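Local structure of uncharacterized protein C4B3.07 (Schizosaccharomyces pombe, 3QTM) at residues Y73-L78 with A103-A108; I19-W23 with P66-A72; E97-D102 with E131-L136. The protein is required for correct translation termination, directly inhibits ofd1 and, probably by that route, stabilises the Sre1N transcription factor domain that activates hypoxic gene expression. All blocks are in the same frame, centred on the assembly; numbering follows the deposited sequence. Where two conformers were deposited one is given.

Contact 1 of 3, residues Y73-L78 with A103-A108; sequences YSSALL and AAIERA
Ser74 makes the polar link of this contact: its OG donates to Ala104 O at 2.6 Å. The hydroxyl stands anti to its own backbone nitrogen (chi1 175°), which carries OG out to the facing helix rather than back to its own turn. Ala104 O already takes the helical N-H of Ala108, and the two donors come in from opposite faces of the carbonyl plane, so this one oxygen serves its own helix and the neighbouring one together. The methyl of Ala108 lies 3.4 Å from Ser74 OG and flanks the bond.

Next comes a contact between two flat groups. The Tyr73 ring and the Arg107 guanidinium are nearly parallel, 8° apart, with Tyr73 CD1 3.5 Å above one face of the guanidinium, displaced toward its rim. Arg107 gets there by bending at chi2 and chi3, so that CG passes 3.5 Å from Ser74 N and CD and NE run on along the ring. Its NH1 is hydrogen-bonded to His70, one turn before Ser74, which fixes the outer end of the group.

Apolar packing fills the rest. Leu77 lays CD1 against Arg107 CB at 3.7 Å and reaches the methyl of Ala103, while its CB sits over Ala104. The Ala104 methyl fits between Leu77 and Leu78, 4.0 Å from the CB of each.

Small residues at the centre, Ser74 and Ala104 with CA atoms 4.3 Å apart, let the axes close to 7.9 Å at 177°. Such tight antiparallel pairing of neighbouring helices is characteristic of tetratricopeptide-type helical repeats; here it joins helices 67-82 and 97-110, with helices 38-58 and 119-142 packing beside them.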
ATOM      1  N   TYR A  73      13.724  14.970  -0.119  1.00 15.59           N
ATOM      2  CA  TYR A  73      13.144  16.158  -0.704  1.00 14.17           C
ATOM      3  C   TYR A  73      11.874  15.764  -1.500  1.00 19.96           C
ATOM      4  O   TYR A  73      10.822  16.401  -1.390  1.00 17.86           O
ATOM      5  CB  TYR A  73      14.189  16.804  -1.610  1.00 15.22           C
ATOM      6  CG  TYR A  73      13.911  18.219  -2.018  1.00 19.04           C
ATOM      7  CD1 TYR A  73      14.909  18.997  -2.587  1.00 16.82           C
ATOM      8  CD2 TYR A  73      12.651  18.793  -1.822  1.00 18.90           C
ATOM      9  CE1 TYR A  73      14.660  20.307  -2.979  1.00 21.81           C
ATOM     10  CE2 TYR A  73      12.389  20.108  -2.207  1.00 18.00           C
ATOM     11  CZ  TYR A  73      13.404  20.859  -2.794  1.00 22.79           C
ATOM     12  OH  TYR A  73      13.169  22.165  -3.188  1.00 22.65           O
ATOM     13  N   SER A  74      11.974  14.703  -2.293  1.00 14.09           N
ATOM     14  CA  SER A  74      10.822  14.200  -3.033  1.00 17.74           C
ATOM     15  C   SER A  74       9.685  13.833  -2.084  1.00 19.04           C
ATOM     16  O   SER A  74       8.542  14.168  -2.345  1.00 15.41           O
ATOM     17  CB  SER A  74      11.206  12.979  -3.864  1.00 15.47           C
ATOM     18  OG  SER A  74      10.066  12.429  -4.488  1.00 17.44           O
ATOM     19  N   SER A  75      10.011  13.156  -0.979  1.00 17.55           N
ATOM     20  CA  SER A  75       9.001  12.757   0.005  1.00 19.43           C
ATOM     21  C   SER A  75       8.273  13.937   0.638  1.00 20.12           C
ATOM     22  O   SER A  75       7.069  13.873   0.872  1.00 20.11           O
ATOM     23  CB  SER A  75       9.616  11.903   1.111  1.00 19.37           C
ATOM     24  OG  SER A  75      10.033  10.660   0.584  1.00 21.04           O
ATOM     25  N   ALA A  76       9.005  15.009   0.928  1.00 17.61           N
ATOM     26  CA  ALA A  76       8.379  16.203   1.474  1.00 20.15           C
ATOM     27  C   ALA A  76       7.396  16.803   0.458  1.00 18.44           C
ATOM     28  O   ALA A  76       6.273  17.162   0.808  1.00 16.71           O
ATOM     29  CB  ALA A  76       9.439  17.224   1.885  1.00 18.00           C
ATOM     30  N   LEU A  77       7.822  16.905  -0.799  1.00 16.94           N
ATOM     31  CA  LEU A  77       6.951  17.400  -1.865  1.00 19.34           C
ATOM     32  C   LEU A  77       5.668  16.561  -1.980  1.00 18.44           C
ATOM     33  O   LEU A  77       4.562  17.095  -2.112  1.00 17.23           O
ATOM     34  CB  LEU A  77       7.703  17.466  -3.212  1.00 16.77           C
ATOM     35  CG  LEU A  77       8.815  18.524  -3.282  1.00 17.71           C
ATOM     36  CD1 LEU A  77       9.802  18.246  -4.420  1.00 18.74           C
ATOM     37  CD2 LEU A  77       8.231  19.947  -3.414  1.00 14.49           C
ATOM     38  N   LEU A  78       5.813  15.247  -1.903  1.00 16.68           N
ATOM     39  CA  LEU A  78       4.658  14.387  -2.041  1.00 17.19           C
ATOM     40  C   LEU A  78       3.707  14.630  -0.883  1.00 19.90           C
ATOM     41  O   LEU A  78       2.482  14.562  -1.040  1.00 16.93           O
ATOM     42  CB  LEU A  78       5.075  12.914  -2.057  1.00 17.37           C
ATOM     43  CG  LEU A  78       3.979  11.963  -2.546  1.00 20.57           C
ATOM     44  CD1 LEU A  78       3.506  12.432  -3.908  1.00 17.82           C
ATOM     45  CD2 LEU A  78       4.468  10.500  -2.586  1.00 15.09           C
ATOM     46  N   ALA A 103       6.223  17.584  -8.971  1.00 18.38           N
ATOM     47  CA  ALA A 103       7.507  18.010  -8.402  1.00 20.31           C
ATOM     48  C   ALA A 103       8.198  16.865  -7.650  1.00 18.88           C
ATOM     49  O   ALA A 103       9.403  16.659  -7.800  1.00 19.04           O
ATOM     50  CB  ALA A 103       7.320  19.215  -7.505  1.00 19.54           C
ATOM     51  N   ALA A 104       7.429  16.111  -6.863  1.00 15.80           N
ATOM     52  CA  ALA A 104       7.961  14.937  -6.161  1.00 16.66           C
ATOM     53  C   ALA A 104       8.623  13.956  -7.128  1.00 19.82           C
ATOM     54  O   ALA A 104       9.704  13.422  -6.843  1.00 17.09           O
ATOM     55  CB  ALA A 104       6.855  14.226  -5.372  1.00 13.59           C
ATOM     56  N   ILE A 105       7.942  13.693  -8.247  1.00 17.14           N
ATOM     57  CA  ILE A 105       8.477  12.851  -9.312  1.00 19.53           C
ATOM     58  C   ILE A 105       9.773  13.430  -9.897  1.00 18.35           C
ATOM     59  O   ILE A 105      10.777  12.743 -10.005  1.00 21.14           O
ATOM     60  CB  ILE A 105       7.446  12.682 -10.471  1.00 20.44           C
ATOM     61  CG1 ILE A 105       6.232  11.852 -10.005  1.00 16.50           C
ATOM     62  CG2 ILE A 105       8.139  12.088 -11.713  1.00 18.19           C
ATOM     63  CD1 ILE A 105       5.088  11.741 -11.045  1.00 18.41           C
ATOM     64  N   GLU A 106       9.742  14.696 -10.291  1.00 19.20           N
ATOM     65  CA  GLU A 106      10.912  15.303 -10.922  1.00 21.53           C
ATOM     66  C   GLU A 106      12.104  15.366  -9.951  1.00 22.13           C
ATOM     67  O   GLU A 106      13.256  15.076 -10.333  1.00 19.97           O
ATOM     68  CB  GLU A 106      10.572  16.699 -11.434  1.00 22.56           C
ATOM     69  CG  GLU A 106       9.419  16.737 -12.427  1.00 26.81           C
ATOM     70  CD  GLU A 106       9.862  16.379 -13.832  1.00 28.70           C
ATOM     71  OE1 GLU A 106      11.086  16.307 -14.068  1.00 29.25           O
ATOM     72  OE2 GLU A 106       8.993  16.161 -14.696  1.00 32.69           O
ATOM     73  N   ARG A 107      11.823  15.729  -8.699  1.00 16.91           N
ATOM     74  CA  ARG A 107      12.868  15.785  -7.674  1.00 18.04           C
ATOM     75  C   ARG A 107      13.508  14.409  -7.499  1.00 18.86           C
ATOM     76  O   ARG A 107      14.723  14.284  -7.447  1.00 21.26           O
ATOM     77  CB  ARG A 107      12.311  16.298  -6.345  1.00 14.00           C
ATOM     78  CG  ARG A 107      13.279  16.159  -5.151  1.00 17.75           C
ATOM     79  CD  ARG A 107      14.696  16.638  -5.472  1.00 16.63           C
ATOM     80  NE  ARG A 107      14.710  18.021  -5.942  1.00 14.07           N
ATOM     81  CZ  ARG A 107      15.796  18.680  -6.341  1.00 20.21           C
ATOM     82  NH1 ARG A 107      16.991  18.105  -6.312  1.00 18.54           N
ATOM     83  NH2 ARG A 107      15.690  19.930  -6.755  1.00 21.88           N
ATOM     84  N   ALA A 108      12.683  13.373  -7.422  1.00 18.93           N
ATOM     85  CA  ALA A 108      13.196  12.024  -7.246  1.00 18.79           C
ATOM     86  C   ALA A 108      13.969  11.548  -8.493  1.00 20.83           C
ATOM     87  O   ALA A 108      15.003  10.885  -8.376  1.00 18.56           O
ATOM     88  CB  ALA A 108      12.060  11.051  -6.876  1.00 15.79           C
TER

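Contact 2 of 3, residues I19-W23 with P66-A72; sequences ISQLW and PKDFHAA
With chi1 at -89°, Trp23 swings its indole across to helix 67-82, although its CB does not point straight at that helix; Leu22, by contrast, holds CG anti to the backbone N, which sends CD2 to Phe69 and Ala72. The indole is used in two ways. Its NE1 donates to Asp68 O at 3.0 Å, a bent bond with an angle of 140° at the hydrogen, the oxygen being tilted somewhat from the ring plane. Asp68 O also receives the backbone N-H of Ala72, from the other face of the carbonyl. Over one face of the indole sits the methyl of Ala72, 3.6 Å from the centroid of the five-membered ring, a CH-pi contact; the Ala71 methyl meets the edge at CZ2, 3.8 Å away.

Beyond the indole the contact is apolar. Ile19 CD1 comes up against the CD and CG side of the Pro66 ring, just where Pro66 occupies the N-cap position of the helix; the exact closeness is doubtful, since Ile19 has two conformers. Leu22 CD2 lies 3.7 Å from Phe69 CD1 and also touches Ala72 CB at 4.0 Å. A leucine in place of Trp23 would probably leave Asp68 O without its cross-helix donor and open a gap over the Ala72 methyl.

Trp23 also forms a cation-pi pair with Arg120, and Leu22 and Phe69 both pack on helix 38-58. The chemistry thus implies mainly apolar packing between helices 15-34 and 67-82, nearly codirectional with their segments 26° apart, in which the buried indole N-H finds a backbone oxygen as its acceptor.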
ATOM      1  N   ILE A  19      21.899  15.694   5.937  1.00 21.54           N
ATOM      2  CA  ILE A  19      20.903  14.923   5.216  0.65 25.40           C
ATOM      3  C   ILE A  19      20.136  14.070   6.212  1.00 26.81           C
ATOM      4  O   ILE A  19      18.918  13.932   6.112  1.00 22.97           O
ATOM      5  CB  ILE A  19      21.542  14.084   4.083  0.65 24.60           C
ATOM      6  CG1 ILE A  19      22.067  15.024   2.997  0.65 23.30           C
ATOM      7  CG2 ILE A  19      20.545  13.077   3.511  0.65 23.30           C
ATOM      8  CD1 ILE A  19      23.150  14.417   2.126  0.65 26.92           C
ATOM      9  N   SER A  20      20.855  13.538   7.190  1.00 21.55           N
ATOM     10  CA  SER A  20      20.229  12.773   8.241  1.00 24.10           C
ATOM     11  C   SER A  20      19.226  13.646   9.017  1.00 26.47           C
ATOM     12  O   SER A  20      18.161  13.174   9.418  1.00 23.27           O
ATOM     13  CB  SER A  20      21.294  12.210   9.177  1.00 25.72           C
ATOM     14  OG  SER A  20      20.686  11.523  10.242  1.00 35.06           O
ATOM     15  N   GLN A  21      19.556  14.917   9.226  1.00 23.00           N
ATOM     16  CA  GLN A  21      18.623  15.798   9.925  1.00 26.13           C
ATOM     17  C   GLN A  21      17.417  16.112   9.030  1.00 26.79           C
ATOM     18  O   GLN A  21      16.290  16.265   9.503  1.00 27.04           O
ATOM     19  CB  GLN A  21      19.318  17.079  10.400  1.00 29.59           C
ATOM     20  CG  GLN A  21      20.340  16.848  11.528  1.00 26.79           C
ATOM     21  CD  GLN A  21      19.787  15.985  12.675  1.00 38.06           C
ATOM     22  OE1 GLN A  21      18.660  16.181  13.143  1.00 36.60           O
ATOM     23  NE2 GLN A  21      20.588  15.023  13.127  1.00 39.94           N
ATOM     24  N   LEU A  22      17.663  16.161   7.726  1.00 21.42           N
ATOM     25  CA  LEU A  22      16.603  16.387   6.763  1.00 24.51           C
ATOM     26  C   LEU A  22      15.559  15.273   6.857  1.00 25.50           C
ATOM     27  O   LEU A  22      14.347  15.541   6.928  1.00 25.27           O
ATOM     28  CB  LEU A  22      17.199  16.496   5.355  1.00 25.29           C
ATOM     29  CG  LEU A  22      16.331  16.981   4.203  1.00 25.37           C
ATOM     30  CD1 LEU A  22      15.900  18.435   4.429  1.00 20.43           C
ATOM     31  CD2 LEU A  22      17.108  16.811   2.889  1.00 18.21           C
ATOM     32  N   TRP A  23      16.027  14.027   6.893  1.00 25.20           N
ATOM     33  CA  TRP A  23      15.135  12.885   7.063  1.00 23.16           C
ATOM     34  C   TRP A  23      14.394  12.947   8.390  1.00 24.53           C
ATOM     35  O   TRP A  23      13.226  12.558   8.478  1.00 23.71           O
ATOM     36  CB  TRP A  23      15.896  11.559   6.934  1.00 23.76           C
ATOM     37  CG  TRP A  23      15.937  11.081   5.521  1.00 27.29           C
ATOM     38  CD1 TRP A  23      16.974  11.199   4.642  1.00 24.35           C
ATOM     39  CD2 TRP A  23      14.859  10.460   4.795  1.00 26.35           C
ATOM     40  NE1 TRP A  23      16.619  10.670   3.419  1.00 25.84           N
ATOM     41  CE2 TRP A  23      15.328  10.208   3.488  1.00 26.38           C
ATOM     42  CE3 TRP A  23      13.554  10.078   5.132  1.00 25.57           C
ATOM     43  CZ2 TRP A  23      14.539   9.592   2.516  1.00 24.23           C
ATOM     44  CZ3 TRP A  23      12.768   9.463   4.164  1.00 29.38           C
ATOM     45  CH2 TRP A  23      13.266   9.230   2.868  1.00 24.21           C
ATOM     46  N   PRO A  66      23.743  12.803  -2.249  1.00 20.36           N
ATOM     47  CA  PRO A  66      23.347  11.416  -2.473  1.00 21.26           C
ATOM     48  C   PRO A  66      21.892  11.277  -2.865  1.00 20.95           C
ATOM     49  O   PRO A  66      21.057  12.177  -2.662  1.00 17.96           O
ATOM     50  CB  PRO A  66      23.535  10.753  -1.103  1.00 21.06           C
ATOM     51  CG  PRO A  66      23.656  11.835  -0.128  1.00 23.30           C
ATOM     52  CD  PRO A  66      23.740  13.163  -0.827  1.00 24.47           C
ATOM     53  N   LYS A  67      21.590  10.101  -3.386  1.00 19.68           N
ATOM     54  CA  LYS A  67      20.221   9.735  -3.694  1.00 19.38           C
ATOM     55  C   LYS A  67      19.287   9.978  -2.498  1.00 19.07           C
ATOM     56  O   LYS A  67      18.142  10.380  -2.691  1.00 16.85           O
ATOM     57  CB  LYS A  67      20.151   8.278  -4.124  1.00 19.77           C
ATOM     58  CG  LYS A  67      20.886   7.963  -5.435  1.00 22.37           C
ATOM     59  CD  LYS A  67      20.457   6.595  -5.965  1.00 20.55           C
ATOM     60  CE  LYS A  67      21.145   6.253  -7.281  1.00 26.73           C
ATOM     61  NZ  LYS A  67      22.603   6.090  -7.079  1.00 30.37           N
ATOM     62  N   ASP A  68      19.775   9.723  -1.282  1.00 16.67           N
ATOM     63  CA  ASP A  68      18.970   9.911  -0.068  1.00 20.58           C
ATOM     64  C   ASP A  68      18.546  11.356   0.141  1.00 18.78           C
ATOM     65  O   ASP A  68      17.505  11.611   0.726  1.00 23.06           O
ATOM     66  CB  ASP A  68      19.722   9.433   1.181  1.00 23.57           C
ATOM     67  CG  ASP A  68      19.738   7.921   1.312  1.00 26.31           C
ATOM     68  OD1 ASP A  68      19.034   7.246   0.522  1.00 24.51           O
ATOM     69  OD2 ASP A  68      20.449   7.411   2.211  1.00 29.27           O
ATOM     70  N   PHE A  69      19.361  12.305  -0.310  1.00 20.13           N
ATOM     71  CA  PHE A  69      18.947  13.704  -0.266  1.00 19.98           C
ATOM     72  C   PHE A  69      17.721  13.937  -1.157  1.00 19.91           C
ATOM     73  O   PHE A  69      16.723  14.522  -0.721  1.00 17.44           O
ATOM     74  CB  PHE A  69      20.077  14.656  -0.672  1.00 17.98           C
ATOM     75  CG  PHE A  69      19.589  16.067  -0.985  1.00 20.34           C
ATOM     76  CD1 PHE A  69      19.389  16.988   0.024  1.00 18.56           C
ATOM     77  CD2 PHE A  69      19.313  16.450  -2.284  1.00 18.47           C
ATOM     78  CE1 PHE A  69      18.924  18.266  -0.252  1.00 18.37           C
ATOM     79  CE2 PHE A  69      18.849  17.737  -2.574  1.00 20.72           C
ATOM     80  CZ  PHE A  69      18.647  18.639  -1.558  1.00 19.82           C
ATOM     81  N   HIS A  70      17.787  13.482  -2.403  1.00 17.35           N
ATOM     82  CA  HIS A  70      16.671  13.723  -3.324  1.00 20.14           C
ATOM     83  C   HIS A  70      15.427  12.932  -2.901  1.00 18.63           C
ATOM     84  O   HIS A  70      14.302  13.373  -3.139  1.00 18.74           O
ATOM     85  CB  HIS A  70      17.050  13.384  -4.768  1.00 18.22           C
ATOM     86  CG  HIS A  70      18.266  14.103  -5.254  1.00 22.28           C
ATOM     87  ND1 HIS A  70      18.223  15.392  -5.739  1.00 22.79           N
ATOM     88  CD2 HIS A  70      19.563  13.714  -5.326  1.00 20.57           C
ATOM     89  CE1 HIS A  70      19.442  15.771  -6.077  1.00 22.55           C
ATOM     90  NE2 HIS A  70      20.270  14.769  -5.846  1.00 23.73           N
ATOM     91  N   ALA A  71      15.639  11.769  -2.276  1.00 14.16           N
ATOM     92  CA  ALA A  71      14.541  10.958  -1.763  1.00 16.30           C
ATOM     93  C   ALA A  71      13.776  11.694  -0.669  1.00 19.83           C
ATOM     94  O   ALA A  71      12.555  11.680  -0.668  1.00 19.43           O
ATOM     95  CB  ALA A  71      15.054   9.622  -1.248  1.00 17.30           C
ATOM     96  N   ALA A  72      14.493  12.323   0.270  1.00 18.64           N
ATOM     97  CA  ALA A  72      13.836  13.053   1.352  1.00 16.03           C
ATOM     98  C   ALA A  72      13.089  14.265   0.810  1.00 18.39           C
ATOM     99  O   ALA A  72      11.984  14.575   1.237  1.00 17.20           O
ATOM    100  CB  ALA A  72      14.843  13.494   2.396  1.00 16.40           C
TER

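Contact 3 of 3, residues E97-D102 with E131-L136; sequences EESYID and EKVRVL
Segments 97-102 and 131-136 run roughly antiparallel at 149°, their axes 10.0 Å apart, with Ile101 facing Lys132 and Glu98 facing Val135. At the middle, Ile101 CD1 presses on Val135 CG2 at 3.4 Å, a tight carbon contact, and touches Glu131 CB; its other branch, CG2, lies against the backbone and CB of Lys132.

Charged groups flank this apolar centre. Toward one flank, Lys132 bends at chi2 (68°) and then runs extended, bringing NZ between two acids on successive turns of the facing helix. It gives a hydrogen bond to Glu98 OE2 at 2.7 Å, met on the anti side and out of the carboxylate plane, and a longer one to Asp102 OD1 at 3.1 Å through the syn lone pair. Glu98 OE2 is shared with Arg139, so two cations probably hold this carboxylate firmly ionised. The CD of Glu98 rests beside Val135 CG1, 3.8 Å away.

Across the apolar centre, Arg134 presents the edge of its guanidinium to two acids. Its NH2 points almost straight at Glu97 OE2, 2.8 Å off at 167°, while NE and NH2 together grip the single oxygen OE1 of Glu131 one turn back, side-on, NE at 2.9 Å. Both oxygens lie in the guanidinium plane, and this fixes the rotation of the group; the arginine probably also eases the repulsion between Glu97 and Glu131.

An apolar core bordered by two salt-bridge networks is thus the join between helices 97-110 and 119-142, successive long helices in the antiparallel stacking of a tetratricopeptide-like array.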
ATOM      1  N   GLU A  97      -2.458  20.354  -5.885  1.00 21.75           N
ATOM      2  CA  GLU A  97      -2.007  19.056  -5.410  1.00 25.99           C
ATOM      3  C   GLU A  97      -1.183  18.341  -6.498  1.00 23.56           C
ATOM      4  O   GLU A  97      -0.072  17.849  -6.238  1.00 21.94           O
ATOM      5  CB  GLU A  97      -3.203  18.180  -4.993  1.00 25.97           C
ATOM      6  CG  GLU A  97      -2.796  16.771  -4.591  1.00 26.22           C
ATOM      7  CD  GLU A  97      -3.968  15.794  -4.483  1.00 33.71           C
ATOM      8  OE1 GLU A  97      -5.115  16.167  -4.822  1.00 33.83           O
ATOM      9  OE2 GLU A  97      -3.735  14.639  -4.061  1.00 32.20           O
ATOM     10  N   GLU A  98      -1.727  18.290  -7.711  1.00 21.15           N
ATOM     11  CA  GLU A  98      -1.070  17.569  -8.796  1.00 21.99           C
ATOM     12  C   GLU A  98       0.322  18.121  -9.109  1.00 20.45           C
ATOM     13  O   GLU A  98       1.243  17.378  -9.434  1.00 19.25           O
ATOM     14  CB  GLU A  98      -1.918  17.547 -10.070  1.00 21.47           C
ATOM     15  CG  GLU A  98      -1.305  16.635 -11.149  1.00 24.73           C
ATOM     16  CD  GLU A  98      -2.212  16.460 -12.367  1.00 28.58           C
ATOM     17  OE1 GLU A  98      -3.157  17.261 -12.531  1.00 30.97           O
ATOM     18  OE2 GLU A  98      -1.973  15.528 -13.163  1.00 25.06           O
ATOM     19  N   SER A  99       0.484  19.426  -9.010  1.00 21.39           N
ATOM     20  CA  SER A  99       1.789  20.003  -9.289  1.00 24.31           C
ATOM     21  C   SER A  99       2.838  19.561  -8.252  1.00 21.14           C
ATOM     22  O   SER A  99       4.008  19.380  -8.581  1.00 20.40           O
ATOM     23  CB  SER A  99       1.701  21.520  -9.383  1.00 23.99           C
ATOM     24  OG  SER A  99       2.853  22.031 -10.032  1.00 26.44           O
ATOM     25  N   TYR A 100       2.398  19.346  -7.017  1.00 19.24           N
ATOM     26  CA  TYR A 100       3.290  18.825  -5.985  1.00 21.04           C
ATOM     27  C   TYR A 100       3.660  17.341  -6.208  1.00 19.16           C
ATOM     28  O   TYR A 100       4.771  16.920  -5.896  1.00 18.09           O
ATOM     29  CB  TYR A 100       2.719  19.087  -4.582  1.00 17.97           C
ATOM     30  CG  TYR A 100       3.137  20.457  -4.075  1.00 20.93           C
ATOM     31  CD1 TYR A 100       2.329  21.577  -4.271  1.00 22.83           C
ATOM     32  CD2 TYR A 100       4.375  20.641  -3.455  1.00 18.95           C
ATOM     33  CE1 TYR A 100       2.730  22.833  -3.841  1.00 23.06           C
ATOM     34  CE2 TYR A 100       4.790  21.894  -3.027  1.00 18.85           C
ATOM     35  CZ  TYR A 100       3.965  22.984  -3.219  1.00 22.97           C
ATOM     36  OH  TYR A 100       4.378  24.220  -2.791  1.00 25.31           O
ATOM     37  N   ILE A 101       2.732  16.556  -6.755  1.00 17.69           N
ATOM     38  CA  ILE A 101       3.043  15.185  -7.154  1.00 16.92           C
ATOM     39  C   ILE A 101       4.070  15.223  -8.288  1.00 18.29           C
ATOM     40  O   ILE A 101       5.060  14.507  -8.235  1.00 16.06           O
ATOM     41  CB  ILE A 101       1.783  14.416  -7.621  1.00 18.71           C
ATOM     42  CG1 ILE A 101       0.764  14.294  -6.484  1.00 17.80           C
ATOM     43  CG2 ILE A 101       2.149  13.043  -8.220  1.00 16.60           C
ATOM     44  CD1 ILE A 101      -0.592  13.713  -6.941  1.00 20.10           C
ATOM     45  N   ASP A 102       3.831  16.059  -9.306  1.00 15.69           N
ATOM     46  CA  ASP A 102       4.792  16.231 -10.404  1.00 20.45           C
ATOM     47  C   ASP A 102       6.180  16.625  -9.894  1.00 20.85           C
ATOM     48  O   ASP A 102       7.198  16.097 -10.353  1.00 18.46           O
ATOM     49  CB  ASP A 102       4.329  17.296 -11.399  1.00 19.89           C
ATOM     50  CG  ASP A 102       3.036  16.914 -12.124  1.00 27.69           C
ATOM     51  OD1 ASP A 102       2.692  15.710 -12.160  1.00 27.33           O
ATOM     52  OD2 ASP A 102       2.371  17.828 -12.674  1.00 27.96           O
ATOM     53  N   GLU A 131       0.836   7.985  -6.787  1.00 17.78           N
ATOM     54  CA  GLU A 131      -0.079   9.098  -6.474  1.00 20.21           C
ATOM     55  C   GLU A 131      -0.492   9.797  -7.758  1.00 21.14           C
ATOM     56  O   GLU A 131      -1.616  10.278  -7.873  1.00 20.39           O
ATOM     57  CB  GLU A 131       0.514  10.109  -5.489  1.00 18.05           C
ATOM     58  CG  GLU A 131       0.708   9.551  -4.097  1.00 22.63           C
ATOM     59  CD  GLU A 131      -0.603   9.116  -3.443  1.00 28.88           C
ATOM     60  OE1 GLU A 131      -1.685   9.578  -3.873  1.00 29.90           O
ATOM     61  OE2 GLU A 131      -0.550   8.312  -2.487  1.00 34.88           O
ATOM     62  N   LYS A 132       0.424   9.849  -8.724  1.00 19.95           N
ATOM     63  CA  LYS A 132       0.103  10.389 -10.040  1.00 18.39           C
ATOM     64  C   LYS A 132      -1.047   9.578 -10.691  1.00 21.16           C
ATOM     65  O   LYS A 132      -1.994  10.155 -11.235  1.00 19.23           O
ATOM     66  CB  LYS A 132       1.348  10.380 -10.930  1.00 18.36           C
ATOM     67  CG  LYS A 132       1.137  10.940 -12.338  1.00 23.02           C
ATOM     68  CD  LYS A 132       0.874  12.443 -12.319  1.00 25.58           C
ATOM     69  CE  LYS A 132       0.892  13.038 -13.736  1.00 30.27           C
ATOM     70  NZ  LYS A 132       0.417  14.461 -13.776  1.00 26.98           N
ATOM     71  N   VAL A 133      -0.962   8.248 -10.612  1.00 19.29           N
ATOM     72  CA  VAL A 133      -1.989   7.372 -11.177  1.00 22.07           C
ATOM     73  C   VAL A 133      -3.371   7.700 -10.604  1.00 21.89           C
ATOM     74  O   VAL A 133      -4.359   7.832 -11.334  1.00 20.07           O
ATOM     75  CB  VAL A 133      -1.674   5.891 -10.885  1.00 21.60           C
ATOM     76  CG1 VAL A 133      -2.916   5.039 -11.074  1.00 19.47           C
ATOM     77  CG2 VAL A 133      -0.495   5.389 -11.752  1.00 20.24           C
ATOM     78  N   ARG A 134      -3.429   7.834  -9.286  1.00 23.15           N
ATOM     79  CA  ARG A 134      -4.677   8.164  -8.615  1.00 22.05           C
ATOM     80  C   ARG A 134      -5.261   9.484  -9.112  1.00 22.64           C
ATOM     81  O   ARG A 134      -6.462   9.585  -9.382  1.00 23.86           O
ATOM     82  CB  ARG A 134      -4.497   8.202  -7.100  1.00 20.40           C
ATOM     83  CG  ARG A 134      -5.769   8.593  -6.349  1.00 24.48           C
ATOM     84  CD  ARG A 134      -5.521   8.689  -4.853  1.00 26.04           C
ATOM     85  NE  ARG A 134      -4.484   9.671  -4.562  1.00 30.39           N
ATOM     86  CZ  ARG A 134      -4.686  10.986  -4.533  1.00 32.87           C
ATOM     87  NH1 ARG A 134      -5.892  11.484  -4.771  1.00 30.76           N
ATOM     88  NH2 ARG A 134      -3.681  11.807  -4.260  1.00 30.82           N
ATOM     89  N   VAL A 135      -4.422  10.503  -9.235  1.00 20.68           N
ATOM     90  CA  VAL A 135      -4.924  11.792  -9.699  1.00 20.31           C
ATOM     91  C   VAL A 135      -5.363  11.727 -11.181  1.00 23.41           C
ATOM     92  O   VAL A 135      -6.363  12.348 -11.569  1.00 19.42           O
ATOM     93  CB  VAL A 135      -3.919  12.938  -9.443  1.00 21.70           C
ATOM     94  CG1 VAL A 135      -4.307  14.161 -10.234  1.00 22.75           C
ATOM     95  CG2 VAL A 135      -3.864  13.272  -7.942  1.00 23.32           C
ATOM     96  N   LEU A 136      -4.632  10.965 -11.998  1.00 20.51           N
ATOM     97  CA  LEU A 136      -5.005  10.806 -13.407  1.00 21.18           C
ATOM     98  C   LEU A 136      -6.382  10.138 -13.552  1.00 21.28           C
ATOM     99  O   LEU A 136      -7.176  10.544 -14.382  1.00 20.38           O
ATOM    100  CB  LEU A 136      -3.925  10.046 -14.205  1.00 18.47           C
ATOM    101  CG  LEU A 136      -2.675  10.862 -14.599  1.00 22.92           C
ATOM    102  CD1 LEU A 136      -1.577   9.988 -15.243  1.00 19.64           C
ATOM    103  CD2 LEU A 136      -3.029  12.026 -15.518  1.00 22.67           C
TER

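In the fold
The three contacts lie in the N-terminal helical array and join helices 15-34, 67-82, 97-110 and 119-142. Contacts 1 and 2 share helix 67-82, their centres about 11 Å apart, and meet through the Arg107-His70 hydrogen bond. Contacts 1 and 3 share helix 97-110, again with centres about 11 Å apart: Leu78 CD1 packs on Ile101 CG1 and Glu131 CG, and Ile105 CD1 on Lys132 CB. Contacts 2 and 3 do not touch, their nearest atoms being about 10 Å apart, so contact 1 bridges them. A bound 1,2-ethanediol, probably from the crystallisation liquor, lies about 4 Å from the side chain of Trp23 in contact 2.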